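Local coordinates for IPT/TIG domain-containing protein (Bacteroides thetaiotaomicron, PDB 3TC9) that is of unknown function but probably serves as an auxiliary nutrient-binding protein, combining an immunoglobulin-like domain with a six-bladed beta-propeller, at residues Thr220-Gly225 and Gly238-Asn243; Gln249-Asp254 and Gln258-Leu263; Asn282-Val287 and Lys304-Pro309. All coordinates share one frame; numbering follows the deposited sequence.

Interaction 1 (Thr220-Gly225 and Gly238-Asn243)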
loop_
_atom_site.group_PDB
_atom_site.type_symbol
_atom_site.label_atom_id
_atom_site.label_comp_id
_atom_site.label_asym_id
_atom_site.label_seq_id
_atom_site.Cartn_x
_atom_site.Cartn_y
_atom_site.Cartn_z
ATOM N N THR B 220 28.240 10.031 25.899
ATOM C CA THR B 220 28.805 9.035 26.809
ATOM C C THR B 220 29.310 7.893 25.940
ATOM O O THR B 220 28.710 7.585 24.914
ATOM C CB THR B 220 27.783 8.582 27.876
ATOM O OG1 THR B 220 27.164 9.722 28.465
ATOM C CG2 THR B 220 28.409 7.724 28.981
ATOM N N GLU B 221 30.428 7.299 26.330
ATOM C CA GLU B 221 31.037 6.170 25.645
ATOM C C GLU B 221 30.243 4.910 26.012
ATOM O O GLU B 221 29.815 4.779 27.159
ATOM C CB GLU B 221 32.513 6.095 26.078
ATOM C CG GLU B 221 33.268 4.813 25.793
ATOM C CD GLU B 221 34.459 4.626 26.715
ATOM O OE1 GLU B 221 35.272 5.572 26.853
ATOM O OE2 GLU B 221 34.555 3.539 27.333
ATOM N N LEU B 222 30.004 4.013 25.033
ATOM C CA LEU B 222 29.276 2.759 25.253
ATOM C C LEU B 222 30.254 1.569 25.206
ATOM O O LEU B 222 30.229 0.715 26.097
ATOM C CB LEU B 222 28.136 2.604 24.226
ATOM C CG LEU B 222 27.202 1.415 24.390
ATOM C CD1 LEU B 222 26.254 1.598 25.565
ATOM C CD2 LEU B 222 26.421 1.205 23.139
ATOM N N THR B 223 31.103 1.531 24.164
ATOM C CA THR B 223 32.151 0.524 23.939
ATOM C C THR B 223 33.392 1.239 23.361
ATOM O O THR B 223 33.283 2.344 22.821
ATOM C CB THR B 223 31.679 -0.669 23.017
ATOM O OG1 THR B 223 31.379 -0.208 21.697
ATOM C CG2 THR B 223 30.491 -1.431 23.564
ATOM N N LYS B 224 34.554 0.593 23.493
ATOM C CA LYS B 224 35.853 1.000 22.964
ATOM C C LYS B 224 36.245 0.012 21.865
ATOM O O LYS B 224 35.893 -1.174 21.961
ATOM C CB LYS B 224 36.923 1.009 24.083
ATOM C CG LYS B 224 36.796 2.162 25.068
ATOM C CD LYS B 224 37.761 2.030 26.243
ATOM C CE LYS B 224 37.109 1.399 27.454
ATOM N NZ LYS B 224 38.025 1.345 28.623
ATOM N N GLY B 225 36.961 0.484 20.847
ATOM C CA GLY B 225 37.403 -0.397 19.774
ATOM C C GLY B 225 37.867 0.314 18.524
ATOM O O GLY B 225 37.346 1.376 18.168
ATOM N N GLY B 238 16.633 -5.726 20.862
ATOM C CA GLY B 238 17.415 -4.565 21.276
ATOM C C GLY B 238 18.919 -4.642 21.467
ATOM O O GLY B 238 19.517 -3.618 21.802
ATOM N N GLU B 239 19.566 -5.812 21.239
ATOM C CA GLU B 239 21.029 -5.923 21.392
ATOM C C GLU B 239 21.787 -5.238 20.216
ATOM O O GLU B 239 21.239 -5.089 19.123
ATOM C CB GLU B 239 21.481 -7.386 21.576
ATOM C CG GLU B 239 21.407 -8.259 20.338
ATOM C CD GLU B 239 20.089 -8.942 20.029
ATOM O OE1 GLU B 239 19.051 -8.560 20.610
ATOM O OE2 GLU B 239 20.098 -9.877 19.200
ATOM N N LEU B 240 23.052 -4.843 20.452
ATOM C CA LEU B 240 23.866 -4.124 19.475
ATOM C C LEU B 240 24.887 -5.015 18.765
ATOM O O LEU B 240 25.617 -5.763 19.414
ATOM C CB LEU B 240 24.597 -2.978 20.177
ATOM C CG LEU B 240 25.351 -1.996 19.280
ATOM C CD1 LEU B 240 24.419 -0.964 18.725
ATOM C CD2 LEU B 240 26.444 -1.312 20.040
ATOM N N TYR B 241 24.952 -4.896 17.434
ATOM C CA TYR B 241 25.905 -5.603 16.585
ATOM C C TYR B 241 26.815 -4.570 15.949
ATOM O O TYR B 241 26.341 -3.521 15.501
ATOM C CB TYR B 241 25.181 -6.443 15.519
ATOM C CG TYR B 241 24.390 -7.580 16.128
ATOM C CD1 TYR B 241 24.996 -8.801 16.417
ATOM C CD2 TYR B 241 23.045 -7.424 16.457
ATOM C CE1 TYR B 241 24.280 -9.841 17.011
ATOM C CE2 TYR B 241 22.320 -8.458 17.051
ATOM C CZ TYR B 241 22.952 -9.658 17.345
ATOM O OH TYR B 241 22.269 -10.669 17.965
ATOM N N PHE B 242 28.115 -4.825 15.946
ATOM C CA PHE B 242 29.064 -3.887 15.339
ATOM C C PHE B 242 30.263 -4.676 14.860
ATOM O O PHE B 242 30.333 -5.878 15.113
ATOM C CB PHE B 242 29.448 -2.757 16.315
ATOM C CG PHE B 242 30.072 -3.206 17.610
ATOM C CD1 PHE B 242 29.279 -3.513 18.715
ATOM C CD2 PHE B 242 31.456 -3.268 17.749
ATOM C CE1 PHE B 242 29.860 -3.923 19.924
ATOM C CE2 PHE B 242 32.033 -3.678 18.950
ATOM C CZ PHE B 242 31.230 -3.994 20.035
ATOM N N ASN B 243 31.187 -4.033 14.145
ATOM C CA ASN B 243 32.333 -4.761 13.615
ATOM C C ASN B 243 33.660 -4.111 13.991
ATOM O O ASN B 243 33.721 -3.124 14.731
ATOM C CB ASN B 243 32.210 -4.872 12.056
ATOM C CG ASN B 243 32.720 -3.666 11.274
ATOM O OD1 ASN B 243 32.558 -2.530 11.699
ATOM N ND2 ASN B 243 33.447 -3.881 10.167
#

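Interaction 2 (Gln249-Asp254 and Gln258-Leu263)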
loop_
_atom_site.group_PDB
_atom_site.type_symbol
_atom_site.label_atom_id
_atom_site.label_comp_id
_atom_site.label_asym_id
_atom_site.label_seq_id
_atom_site.Cartn_x
_atom_site.Cartn_y
_atom_site.Cartn_z
ATOM N N GLN B 249 35.495 -8.793 11.902
ATOM C CA GLN B 249 34.802 -9.451 12.997
ATOM C C GLN B 249 33.515 -8.730 13.407
ATOM O O GLN B 249 33.518 -7.518 13.621
ATOM C CB GLN B 249 35.720 -9.577 14.218
ATOM C CG GLN B 249 35.084 -10.316 15.389
ATOM C CD GLN B 249 35.721 -11.635 15.671
ATOM O OE1 GLN B 249 35.041 -12.657 15.772
ATOM N NE2 GLN B 249 37.040 -11.633 15.842
ATOM N N VAL B 250 32.448 -9.516 13.606
ATOM C CA VAL B 250 31.170 -9.062 14.132
ATOM C C VAL B 250 31.200 -9.271 15.659
ATOM O O VAL B 250 31.657 -10.322 16.131
ATOM C CB VAL B 250 29.989 -9.805 13.460
ATOM C CG1 VAL B 250 28.632 -9.305 13.985
ATOM C CG2 VAL B 250 30.073 -9.694 11.934
ATOM N N PHE B 251 30.734 -8.264 16.415
ATOM C CA PHE B 251 30.627 -8.288 17.875
ATOM C C PHE B 251 29.191 -8.078 18.297
ATOM O O PHE B 251 28.455 -7.359 17.631
ATOM C CB PHE B 251 31.521 -7.220 18.513
ATOM C CG PHE B 251 32.991 -7.444 18.283
ATOM C CD1 PHE B 251 33.717 -8.305 19.107
ATOM C CD2 PHE B 251 33.660 -6.784 17.252
ATOM C CE1 PHE B 251 35.073 -8.525 18.891
ATOM C CE2 PHE B 251 35.024 -6.997 17.037
ATOM C CZ PHE B 251 35.725 -7.853 17.874
ATOM N N ARG B 252 28.795 -8.700 19.405
ATOM C CA ARG B 252 27.452 -8.565 19.959
ATOM C C ARG B 252 27.546 -7.916 21.331
ATOM O O ARG B 252 28.283 -8.402 22.175
ATOM C CB ARG B 252 26.783 -9.934 20.038
ATOM C CG ARG B 252 25.349 -9.897 20.475
ATOM C CD ARG B 252 24.958 -11.298 20.887
ATOM N NE ARG B 252 23.516 -11.410 21.111
ATOM C CZ ARG B 252 22.935 -11.154 22.273
ATOM N NH1 ARG B 252 23.660 -10.777 23.314
ATOM N NH2 ARG B 252 21.619 -11.280 22.403
ATOM N N TYR B 253 26.813 -6.834 21.559
ATOM C CA TYR B 253 26.845 -6.163 22.847
ATOM C C TYR B 253 25.469 -6.214 23.506
ATOM O O TYR B 253 24.478 -5.811 22.908
ATOM C CB TYR B 253 27.342 -4.717 22.693
ATOM C CG TYR B 253 27.248 -3.889 23.957
ATOM C CD1 TYR B 253 28.241 -3.951 24.928
ATOM C CD2 TYR B 253 26.175 -3.030 24.173
ATOM C CE1 TYR B 253 28.173 -3.170 26.083
ATOM C CE2 TYR B 253 26.081 -2.267 25.336
ATOM C CZ TYR B 253 27.085 -2.336 26.287
ATOM O OH TYR B 253 27.006 -1.573 27.431
ATOM N N ASP B 254 25.420 -6.706 24.741
ATOM C CA ASP B 254 24.179 -6.780 25.512
ATOM C C ASP B 254 24.125 -5.583 26.452
ATOM O O ASP B 254 25.013 -5.418 27.283
ATOM C CB ASP B 254 24.081 -8.108 26.274
ATOM C CG ASP B 254 22.732 -8.352 26.927
ATOM O OD1 ASP B 254 22.353 -7.568 27.820
ATOM O OD2 ASP B 254 22.065 -9.338 26.557
ATOM N N GLN B 258 26.136 -5.577 29.800
ATOM C CA GLN B 258 27.235 -4.731 29.309
ATOM C C GLN B 258 28.399 -5.626 28.829
ATOM O O GLN B 258 29.550 -5.200 28.796
ATOM C CB GLN B 258 27.674 -3.671 30.334
ATOM C CG GLN B 258 26.567 -2.671 30.675
ATOM C CD GLN B 258 27.000 -1.587 31.634
ATOM O OE1 GLN B 258 28.191 -1.313 31.822
ATOM N NE2 GLN B 258 26.033 -0.930 32.261
ATOM N N GLU B 259 28.057 -6.847 28.370
ATOM C CA GLU B 259 29.001 -7.841 27.861
ATOM C C GLU B 259 29.063 -7.874 26.330
ATOM O O GLU B 259 28.034 -7.949 25.641
ATOM C CB GLU B 259 28.666 -9.242 28.397
ATOM C CG GLU B 259 29.528 -9.636 29.588
ATOM C CD GLU B 259 28.823 -10.389 30.702
ATOM O OE1 GLU B 259 28.306 -11.499 30.436
ATOM O OE2 GLU B 259 28.828 -9.890 31.851
ATOM N N THR B 260 30.297 -7.801 25.813
ATOM C CA THR B 260 30.603 -7.886 24.391
ATOM C C THR B 260 31.008 -9.334 24.071
ATOM O O THR B 260 31.867 -9.908 24.748
ATOM C CB THR B 260 31.683 -6.868 23.969
ATOM O OG1 THR B 260 31.219 -5.528 24.206
ATOM C CG2 THR B 260 32.081 -7.021 22.499
ATOM N N THR B 261 30.380 -9.914 23.045
ATOM C CA THR B 261 30.658 -11.265 22.605
ATOM C C THR B 261 31.140 -11.223 21.170
ATOM O O THR B 261 30.409 -10.719 20.314
ATOM C CB THR B 261 29.402 -12.148 22.763
ATOM O OG1 THR B 261 28.937 -12.059 24.109
ATOM C CG2 THR B 261 29.649 -13.612 22.400
ATOM N N PRO B 262 32.342 -11.760 20.849
ATOM C CA PRO B 262 32.740 -11.840 19.424
ATOM C C PRO B 262 31.897 -12.942 18.764
ATOM O O PRO B 262 31.703 -14.011 19.365
ATOM C CB PRO B 262 34.240 -12.172 19.474
ATOM C CG PRO B 262 34.602 -12.254 20.947
ATOM C CD PRO B 262 33.335 -12.424 21.718
ATOM N N LEU B 263 31.320 -12.678 17.580
ATOM C CA LEU B 263 30.419 -13.663 16.973
ATOM C C LEU B 263 31.063 -14.506 15.874
ATOM O O LEU B 263 31.214 -15.720 16.041
ATOM C CB LEU B 263 29.158 -12.976 16.437
ATOM C CG LEU B 263 27.859 -13.194 17.221
ATOM C CD1 LEU B 263 28.075 -13.173 18.729
ATOM C CD2 LEU B 263 26.826 -12.169 16.824
#

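Interaction 3 (Asn282-Val287 and Lys304-Pro309). With EDO (1,2-ethanediol), chain T.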
loop_
_atom_site.group_PDB
_atom_site.type_symbol
_atom_site.label_atom_id
_atom_site.label_comp_id
_atom_site.label_asym_id
_atom_site.label_seq_id
_atom_site.Cartn_x
_atom_site.Cartn_y
_atom_site.Cartn_z
ATOM N N ASN B 282 14.220 -10.847 11.394
ATOM C CA ASN B 282 14.491 -12.256 11.041
ATOM C C ASN B 282 15.867 -12.463 10.418
ATOM O O ASN B 282 16.364 -13.587 10.405
ATOM C CB ASN B 282 13.411 -12.806 10.098
ATOM C CG ASN B 282 12.100 -13.100 10.798
ATOM O OD1 ASN B 282 12.046 -13.311 12.010
ATOM N ND2 ASN B 282 11.006 -13.121 10.053
ATOM N N TYR B 283 16.456 -11.379 9.865
ATOM C CA TYR B 283 17.772 -11.415 9.237
ATOM C C TYR B 283 18.327 -10.035 9.097
ATOM O O TYR B 283 17.607 -9.061 9.260
ATOM C CB TYR B 283 17.718 -12.112 7.852
ATOM C CG TYR B 283 17.046 -11.321 6.747
ATOM C CD1 TYR B 283 17.783 -10.472 5.918
ATOM C CD2 TYR B 283 15.687 -11.480 6.475
ATOM C CE1 TYR B 283 17.176 -9.760 4.885
ATOM C CE2 TYR B 283 15.082 -10.820 5.406
ATOM C CZ TYR B 283 15.829 -9.952 4.623
ATOM O OH TYR B 283 15.228 -9.266 3.607
ATOM N N ALA B 284 19.608 -9.949 8.746
ATOM C CA ALA B 284 20.266 -8.695 8.454
ATOM C C ALA B 284 21.064 -8.832 7.180
ATOM O O ALA B 284 21.520 -9.927 6.850
ATOM C CB ALA B 284 21.172 -8.278 9.604
ATOM N N TYR B 285 21.190 -7.720 6.442
ATOM C CA TYR B 285 22.080 -7.635 5.299
ATOM C C TYR B 285 23.400 -7.109 5.837
ATOM O O TYR B 285 23.407 -6.236 6.717
ATOM C CB TYR B 285 21.535 -6.755 4.159
ATOM C CG TYR B 285 20.496 -7.427 3.286
ATOM C CD1 TYR B 285 20.637 -8.759 2.894
ATOM C CD2 TYR B 285 19.384 -6.728 2.830
ATOM C CE1 TYR B 285 19.691 -9.379 2.070
ATOM C CE2 TYR B 285 18.415 -7.346 2.033
ATOM C CZ TYR B 285 18.578 -8.670 1.646
ATOM O OH TYR B 285 17.652 -9.262 0.814
ATOM N N ILE B 286 24.502 -7.711 5.391
ATOM C CA ILE B 286 25.850 -7.310 5.740
ATOM C C ILE B 286 26.408 -6.726 4.435
ATOM O O ILE B 286 26.604 -7.457 3.458
ATOM C CB ILE B 286 26.656 -8.487 6.355
ATOM C CG1 ILE B 286 26.010 -8.918 7.704
ATOM C CG2 ILE B 286 28.140 -8.096 6.527
ATOM C CD1 ILE B 286 26.656 -10.085 8.435
ATOM N N VAL B 287 26.519 -5.381 4.389
ATOM C CA VAL B 287 26.916 -4.637 3.208
ATOM C C VAL B 287 28.388 -4.369 3.285
ATOM O O VAL B 287 28.818 -3.544 4.121
ATOM C CB VAL B 287 26.070 -3.341 3.090
ATOM C CG1 VAL B 287 26.495 -2.465 1.900
ATOM C CG2 VAL B 287 24.567 -3.672 3.034
ATOM N N LYS B 304 19.252 -15.634 20.352
ATOM C CA LYS B 304 19.171 -14.172 20.237
ATOM C C LYS B 304 20.483 -13.640 19.611
ATOM O O LYS B 304 21.070 -12.684 20.113
ATOM C CB LYS B 304 18.829 -13.504 21.593
ATOM C CG LYS B 304 17.429 -13.871 22.077
ATOM C CD LYS B 304 16.985 -13.107 23.306
ATOM C CE LYS B 304 15.674 -13.654 23.822
ATOM N NZ LYS B 304 15.016 -12.717 24.769
ATOM N N ARG B 305 20.932 -14.297 18.504
ATOM C CA ARG B 305 22.161 -13.965 17.773
ATOM C C ARG B 305 22.038 -14.078 16.273
ATOM O O ARG B 305 21.323 -14.949 15.759
ATOM C CB ARG B 305 23.294 -14.914 18.174
ATOM C CG ARG B 305 23.944 -14.640 19.513
ATOM C CD ARG B 305 24.728 -15.853 19.938
ATOM N NE ARG B 305 25.290 -15.698 21.278
ATOM C CZ ARG B 305 26.456 -16.211 21.662
ATOM N NH1 ARG B 305 27.205 -16.896 20.803
ATOM N NH2 ARG B 305 26.887 -16.035 22.904
ATOM N N LEU B 306 22.819 -13.247 15.560
ATOM C CA LEU B 306 22.983 -13.352 14.128
ATOM C C LEU B 306 23.795 -14.622 13.877
ATOM O O LEU B 306 24.590 -15.019 14.740
ATOM C CB LEU B 306 23.704 -12.111 13.588
ATOM C CG LEU B 306 22.846 -10.883 13.296
ATOM C CD1 LEU B 306 23.719 -9.719 12.859
ATOM C CD2 LEU B 306 21.801 -11.178 12.245
ATOM N N THR B 307 23.595 -15.292 12.749
ATOM C CA THR B 307 24.337 -16.540 12.492
ATOM C C THR B 307 25.197 -16.398 11.232
ATOM O O THR B 307 25.088 -15.394 10.534
ATOM C CB THR B 307 23.355 -17.715 12.378
ATOM O OG1 THR B 307 22.468 -17.474 11.284
ATOM C CG2 THR B 307 22.562 -17.958 13.657
ATOM N N THR B 308 26.018 -17.421 10.929
ATOM C CA THR B 308 26.945 -17.526 9.786
ATOM C C THR B 308 26.306 -16.972 8.508
ATOM O O THR B 308 25.292 -17.520 8.060
ATOM C CB THR B 308 27.411 -19.002 9.586
ATOM O OG1 THR B 308 27.830 -19.540 10.841
ATOM C CG2 THR B 308 28.538 -19.134 8.561
ATOM N N PRO B 309 26.888 -15.870 7.951
ATOM C CA PRO B 309 26.316 -15.236 6.745
ATOM C C PRO B 309 26.593 -15.963 5.434
ATOM O O PRO B 309 27.596 -16.661 5.291
ATOM C CB PRO B 309 27.023 -13.866 6.700
ATOM C CG PRO B 309 27.739 -13.739 7.970
ATOM C CD PRO B 309 28.047 -15.099 8.437
HETATM C C1 EDO T . 11.515 -12.234 6.089
HETATM O O1 EDO T . 10.749 -11.701 7.176
HETATM C C2 EDO T . 12.184 -13.544 6.503
HETATM O O2 EDO T . 12.698 -14.208 5.335
#

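Interaction 1 (Thr220-Gly225 and Gly238-Asn243)
Leu222 and Leu240 adopt nearly the same first torsion: each CG is trans to its backbone nitrogen (chi1 -175° and -172°), which sends the two isobutyl groups out from their strands toward each other. They meet tip to tip, with Leu222 CD2 4.0 Å from Leu240 CD2. The CA atoms of the pair are 10.5 Å apart, too far for any backbone bonding, and no hydrogen bond crosses between the segments. Phe242 takes a different first torsion: CG lies between the backbone nitrogen and the carbonyl carbon (chi1 59°), and from there the ring runs toward Thr223, which approaches from the opposite direction. Thr223 OG1 comes over one face of this ring, 4.1 Å from Phe242 CZ. The hydroxyl does not depend on the ring for a polar partner, because Asn206 OD1 and Asn207 ND2 both hydrogen-bond to it and probably hold it in place. The segments bury 129 Å² between them, a small area; the wide CA separation and the lack of cross-segment hydrogen bonds fit side-chain contact between two sheets. Away from this interface, Tyr241 OH bonds to Glu239 OE2 at 2.6 Å, using the carboxylate lone pair that faces away from the other oxygen.

The sheets are consecutive blades of the beta-propeller. Strand 219-224 is the outermost strand of one blade, while strand 240-244 lies second in the next, between strands 231-233 and 249-253. Tyr253 of strand 249-253 touches Leu222, Thr223, Leu240 and Phe242, so both pairs share one aromatic neighbour. Ala231 of strand 231-233 packs on Leu240 and Phe242, and strand 205-211 of the first blade meets the Phe242 ring through Asn206 and Asn207.

Interaction 2 (Gln249-Asp254 and Gln258-Leu263)
Arg252 and Thr261 form the hydrogen-bonded pair at the centre of an antiparallel beta hairpin, the two outer strands of a propeller blade. Arg252 N to Thr261 O and Thr261 N to Arg252 O both measure 2.7 Å, the second bond lying in the carbonyl plane. Leu263 N reaches Val250 O at 2.8 Å in a nearly straight bond (172° at the hydrogen), and Asp254 N bonds to Glu259 O toward the turn. The strand axes run at 148°, antiparallel with a clear twist. Pro262 costs this ladder no bond: it faces Phe251 in a non-hydrogen-bonded pair, where its missing N-H would have pointed away from the hairpin partner.

Side chains divide between the two faces. On one, Phe251 CE1 lies 3.8 Å from Pro262 CB, and Tyr253, its CG trans to the backbone nitrogen (chi1 173°), is carried toward Gln258. Thr260 OG1 meets the tyrosine at the ring edge, in plane, 3.4 Å from Tyr253 CD1. Farther out, the phenol runs beside Gln258, bringing Tyr253 OH to 3.5 Å from Gln258 CG. Cutting Tyr253 back to an alanine would probably strip this cover from the Gln258 methylenes and open a gap against Leu222 and Thr223 of the preceding blade. On the opposite face, Arg252 CB packs 3.7 Å from Leu263 CD1.

A second shell positions these groups. The extended Arg252 chain is held at its end by Lys304 O, which bonds to NH2, and Asp254 OD1 accepts bonds from Thr256 OG1 and Thr257 N within the turn. Phe242 of the neighbouring inner strand meets the Phe251 ring. Within the hairpin's own strand, Gln249 CG sits 3.5 Å above the Phe251 ring plane, offset toward its rim.

Interaction 3 (Asn282-Val287 and Lys304-Pro309)
Asn282 ND2 donates to O1 of a bound 1,2-ethanediol at 3.2 Å, with 154° at the hydrogen, while the two protein segments meet each other through carbon alone. The diol probably comes from the crystallisation liquor; Arg296 NH2 also bonds to it, and its C1 lies in plane at the edge of the Tyr283 ring, 3.9 Å from Tyr283 CE2. Away from the diol the contact is apolar and belongs to a four-stranded antiparallel blade of the beta-propeller. Strand 283-288 is second in the blade and strand 305-312 is outermost, so strand 293-300 lies between them, and the side chains bridge across it. Ala284 and Ile286 both bond by backbone to this intervening strand, to Ser297 and Leu295 respectively, and it keeps the two segments' backbones apart: their nearest CA atoms, of Ile286 and Pro309, are 8.0 Å from each other.

Leu306 leaves its backbone alongside the partner rather than at it; with CG anti to the carbonyl carbon (chi1 -84°), the branch ending in CD2 comes to 4.0 Å from Ala284 CB. Phe277 of strand 273-277 touches both residues. Strand 305-312 begins at a G1 beta bulge, in which Lys304 and Arg305 together face Asp300. Phe264 of strand 260-265 in the preceding blade packs on Leu306 and Pro309, and Ile266 in the loop that follows packs on Ile286 and Pro309. Extended about CB-CG1, with CD1 anti to CA (chi2 179°), Ile286 crosses Pro309 at a slant, its CD1 3.8 Å from Pro309 CG and 4.2 Å from Pro309 CB.

Overall arrangement
Along the chain the three contacts come in series, with none nested or crossing. Interaction 1 closes first, spanning the twelve residues that lead from the outer strand 219-224 of one blade into the next. Interaction 2 then closes the short turn of the hairpin that completes this second blade. Interaction 3 follows in a third blade, reaching over strand 293-300. Segment 238-243 of interaction 1 and both strands of interaction 2 lie in one sheet, the contact centres about 8 Å apart, joined by a probable Leu240 O to Tyr253 N hydrogen bond. Interaction 2 meets interaction 3, about 13 Å away between centres, where Leu263 CD2 packs 4.2 Å from Leu306 O. Three consecutive propeller blades are thereby tied together.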